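Local structure of cysteine S-methyltransferase NleE (Escherichia coli O157:H7, 4R29) at residues T75-C80 against V149-S154. The protein probably methylates a conserved zinc-finger cysteine of the host proteins TAB2 and TAB3, using S-adenosylmethionine as methyl donor, and thereby blocks NF-kappa-B activation. The protein carries 1 engineered substitution. Numbering follows the deposited sequence.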
ATOM      1  N   THR A  75     -13.119  11.945 -10.037  1.00 21.66           N
ATOM      2  CA  THR A  75     -12.678  13.154 -10.709  1.00 23.44           C
ATOM      3  C   THR A  75     -11.223  13.019 -11.192  1.00 26.00           C
ATOM      4  O   THR A  75     -10.899  13.406 -12.318  1.00 25.24           O
ATOM      5  CB  THR A  75     -12.835  14.414  -9.796  1.00 26.13           C
ATOM      6  OG1 THR A  75     -14.192  14.513  -9.322  1.00 23.19           O
ATOM      7  CG2 THR A  75     -12.486  15.693 -10.580  1.00 24.86           C
ATOM      8  N   MET A  76     -10.350  12.466 -10.347  1.00 22.27           N
ATOM      9  CA  MET A  76      -8.931  12.370 -10.702  1.00 19.24           C
ATOM     10  C   MET A  76      -8.623  11.135 -11.549  1.00 20.92           C
ATOM     11  O   MET A  76      -7.545  11.019 -12.107  1.00 21.57           O
ATOM     12  CB  MET A  76      -8.058  12.359  -9.449  1.00 23.19           C
ATOM     13  CG  MET A  76      -8.271  13.548  -8.518  1.00 25.45           C
ATOM     14  SD  MET A  76      -8.139  15.103  -9.404  1.00 26.63           S
ATOM     15  CE  MET A  76      -6.515  14.982 -10.164  1.00 23.75           C
ATOM     16  N   TYR A  77      -9.560  10.200 -11.634  1.00 20.41           N
ATOM     17  CA  TYR A  77      -9.295   8.991 -12.399  1.00 23.25           C
ATOM     18  C   TYR A  77      -8.931   9.303 -13.831  1.00 21.99           C
ATOM     19  O   TYR A  77      -9.563  10.121 -14.491  1.00 20.01           O
ATOM     20  CB  TYR A  77     -10.492   8.042 -12.405  1.00 21.49           C
ATOM     21  CG  TYR A  77     -10.252   6.770 -13.207  1.00 22.22           C
ATOM     22  CD1 TYR A  77      -9.595   5.677 -12.635  1.00 26.07           C
ATOM     23  CD2 TYR A  77     -10.688   6.655 -14.522  1.00 19.68           C
ATOM     24  CE1 TYR A  77      -9.380   4.513 -13.354  1.00 24.51           C
ATOM     25  CE2 TYR A  77     -10.487   5.491 -15.248  1.00 19.24           C
ATOM     26  CZ  TYR A  77      -9.842   4.428 -14.656  1.00 22.19           C
ATOM     27  OH  TYR A  77      -9.639   3.275 -15.358  1.00 25.64           O
ATOM     28  N   SER A  78      -7.920   8.615 -14.329  1.00 24.06           N
ATOM     29  CA  SER A  78      -7.584   8.740 -15.728  1.00 22.62           C
ATOM     30  C   SER A  78      -7.157   7.409 -16.296  1.00 24.75           C
ATOM     31  O   SER A  78      -7.027   6.423 -15.565  1.00 24.32           O
ATOM     32  CB  SER A  78      -6.503   9.791 -15.933  1.00 24.76           C
ATOM     33  OG  SER A  78      -6.179   9.853 -17.305  1.00 33.85           O
ATOM     34  N   VAL A  79      -6.968   7.367 -17.612  1.00 31.31           N
ATOM     35  CA  VAL A  79      -6.469   6.159 -18.254  1.00 31.61           C
ATOM     36  C   VAL A  79      -4.964   6.231 -18.301  1.00 31.21           C
ATOM     37  O   VAL A  79      -4.394   7.297 -18.079  1.00 35.93           O
ATOM     38  CB  VAL A  79      -7.039   5.976 -19.674  1.00 40.75           C
ATOM     39  CG1 VAL A  79      -8.494   5.470 -19.594  1.00 37.61           C
ATOM     40  CG2 VAL A  79      -6.915   7.284 -20.475  1.00 40.86           C
ATOM     41  N   CYS A  80      -4.325   5.098 -18.574  1.00 34.48           N
ATOM     42  CA  CYS A  80      -2.873   5.033 -18.666  1.00 34.08           C
ATOM     43  C   CYS A  80      -2.352   5.680 -19.920  1.00 38.03           C
ATOM     44  O   CYS A  80      -2.969   5.572 -20.973  1.00 38.59           O
ATOM     45  CB  CYS A  80      -2.414   3.580 -18.687  1.00 42.19           C
ATOM     46  SG  CYS A  80      -2.310   2.845 -17.076  1.00 46.22           S
ATOM     47  N   VAL A 149      -1.351  -1.043  -4.736  1.00 16.25           N
ATOM     48  CA  VAL A 149      -2.352  -0.617  -5.712  1.00 17.65           C
ATOM     49  C   VAL A 149      -1.725  -0.532  -7.120  1.00 18.58           C
ATOM     50  O   VAL A 149      -0.639   0.032  -7.293  1.00 17.23           O
ATOM     51  CB  VAL A 149      -3.006   0.738  -5.281  1.00 20.23           C
ATOM     52  CG1 VAL A 149      -1.938   1.811  -5.069  1.00 16.98           C
ATOM     53  CG2 VAL A 149      -4.084   1.210  -6.292  1.00 18.64           C
ATOM     54  N   TYR A 150      -2.397  -1.115  -8.111  1.00 21.01           N
ATOM     55  CA  TYR A 150      -1.863  -1.161  -9.477  1.00 21.48           C
ATOM     56  C   TYR A 150      -2.925  -1.016 -10.583  1.00 20.20           C
ATOM     57  O   TYR A 150      -4.119  -1.264 -10.359  1.00 17.41           O
ATOM     58  CB  TYR A 150      -1.024  -2.429  -9.699  1.00 20.95           C
ATOM     59  CG  TYR A 150      -1.781  -3.747  -9.568  1.00 20.67           C
ATOM     60  CD1 TYR A 150      -1.991  -4.329  -8.316  1.00 19.75           C
ATOM     61  CD2 TYR A 150      -2.264  -4.416 -10.701  1.00 21.20           C
ATOM     62  CE1 TYR A 150      -2.656  -5.540  -8.182  1.00 22.17           C
ATOM     63  CE2 TYR A 150      -2.947  -5.627 -10.590  1.00 21.60           C
ATOM     64  CZ  TYR A 150      -3.143  -6.184  -9.324  1.00 28.46           C
ATOM     65  OH  TYR A 150      -3.822  -7.375  -9.195  1.00 27.89           O
ATOM     66  N   ARG A 151      -2.473  -0.589 -11.765  1.00 19.80           N
ATOM     67  CA  ARG A 151      -3.325  -0.511 -12.957  1.00 20.41           C
ATOM     68  C   ARG A 151      -3.472  -1.900 -13.549  1.00 21.50           C
ATOM     69  O   ARG A 151      -2.480  -2.523 -13.943  1.00 22.20           O
ATOM     70  CB  ARG A 151      -2.708   0.387 -14.036  1.00 21.02           C
ATOM     71  CG  ARG A 151      -2.341   1.806 -13.609  1.00 19.62           C
ATOM     72  CD  ARG A 151      -3.558   2.654 -13.306  1.00 21.20           C
ATOM     73  NE  ARG A 151      -4.535   2.672 -14.397  1.00 21.68           N
ATOM     74  CZ  ARG A 151      -5.402   3.658 -14.608  1.00 23.46           C
ATOM     75  NH1 ARG A 151      -5.389   4.744 -13.825  1.00 20.46           N
ATOM     76  NH2 ARG A 151      -6.268   3.573 -15.618  1.00 22.44           N
ATOM     77  N   ASN A 152      -4.701  -2.391 -13.609  1.00 21.86           N
ATOM     78  CA  ASN A 152      -4.983  -3.678 -14.244  1.00 24.21           C
ATOM     79  C   ASN A 152      -5.020  -3.532 -15.765  1.00 26.92           C
ATOM     80  O   ASN A 152      -4.935  -4.515 -16.512  1.00 23.88           O
ATOM     81  CB  ASN A 152      -6.329  -4.199 -13.751  1.00 26.63           C
ATOM     82  CG  ASN A 152      -6.403  -5.701 -13.759  1.00 33.27           C
ATOM     83  OD1 ASN A 152      -5.379  -6.390 -13.678  1.00 35.41           O
ATOM     84  ND2 ASN A 152      -7.615  -6.227 -13.855  1.00 30.98           N
ATOM     85  N   ASP A 153      -5.156  -2.289 -16.215  1.00 23.40           N
ATOM     86  CA  ASP A 153      -5.294  -1.988 -17.636  1.00 24.60           C
ATOM     87  C   ASP A 153      -3.938  -1.717 -18.268  1.00 26.21           C
ATOM     88  O   ASP A 153      -3.853  -1.246 -19.394  1.00 24.98           O
ATOM     89  CB  ASP A 153      -6.277  -0.822 -17.878  1.00 19.81           C
ATOM     90  CG  ASP A 153      -6.024   0.382 -16.961  1.00 24.52           C
ATOM     91  OD1 ASP A 153      -5.249   0.278 -15.988  1.00 21.11           O
ATOM     92  OD2 ASP A 153      -6.621   1.446 -17.204  1.00 25.87           O
ATOM     93  N   SER A 154      -2.877  -2.004 -17.524  1.00 25.68           N
ATOM     94  CA  SER A 154      -1.529  -1.983 -18.078  1.00 26.54           C
ATOM     95  C   SER A 154      -0.834  -3.240 -17.605  1.00 28.95           C
ATOM     96  O   SER A 154      -0.930  -3.581 -16.432  1.00 28.55           O
ATOM     97  CB  SER A 154      -0.743  -0.769 -17.596  1.00 27.69           C
ATOM     98  OG  SER A 154       0.655  -1.009 -17.701  1.00 29.88           O
TER
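With CG beside its backbone N (chi1 -55°) and further bends at chi2 and chi3, Arg-151 curls its side chain round the sulfur of Cys-80 and carries its guanidinium to the carbonyl of Ser-78. Tyr-77, its CG anti to the backbone N, brings its ring to the guanidinium. The contact joins two connections of the Rossmann-like fold: the loop leaving helix 59-76, and the turn that links the end of central strand 145-151 to helix 155-181, where Ser-154 is the N-cap.

Arg-151 grips Ser-78 O end-on, NH1 and NH2 each lying 2.9 Å from that oxygen. Both bonds are bent, since one acceptor must serve two nitrogens; NH2 lies on a lone pair in the carbonyl plane, whereas NH1 is tilted from it. A second, side-on grip is straighter: NE donates to Asp-153 OD1 at 3.0 Å, and the salt bridge from NH2 to Asp-153 OD2 measures 2.7 Å with an N-H...O angle of 168°. These paired bonds, each to a syn lone pair, hold carboxylate and guanidinium nearly coplanar and probably favour the charged forms of both. NH1 is also bound by Val-102 O, at the end of helix 95-103, so the buried guanidinium ties three parts of the chain together. Arg-107, which binds S-adenosylmethionine, has its side chain about 7 Å from that of Arg-151, but the ligand is about 12 Å from the Arg-151 side chain.

The Tyr-77 ring approaches obliquely, its plane 21° from the guanidinium, with OH 3.4 Å from Arg-151 NH2. Cys-80 SG packs alongside the bent arginine chain, 3.6 Å from Arg-151 CG, and touches Ser-154 CB.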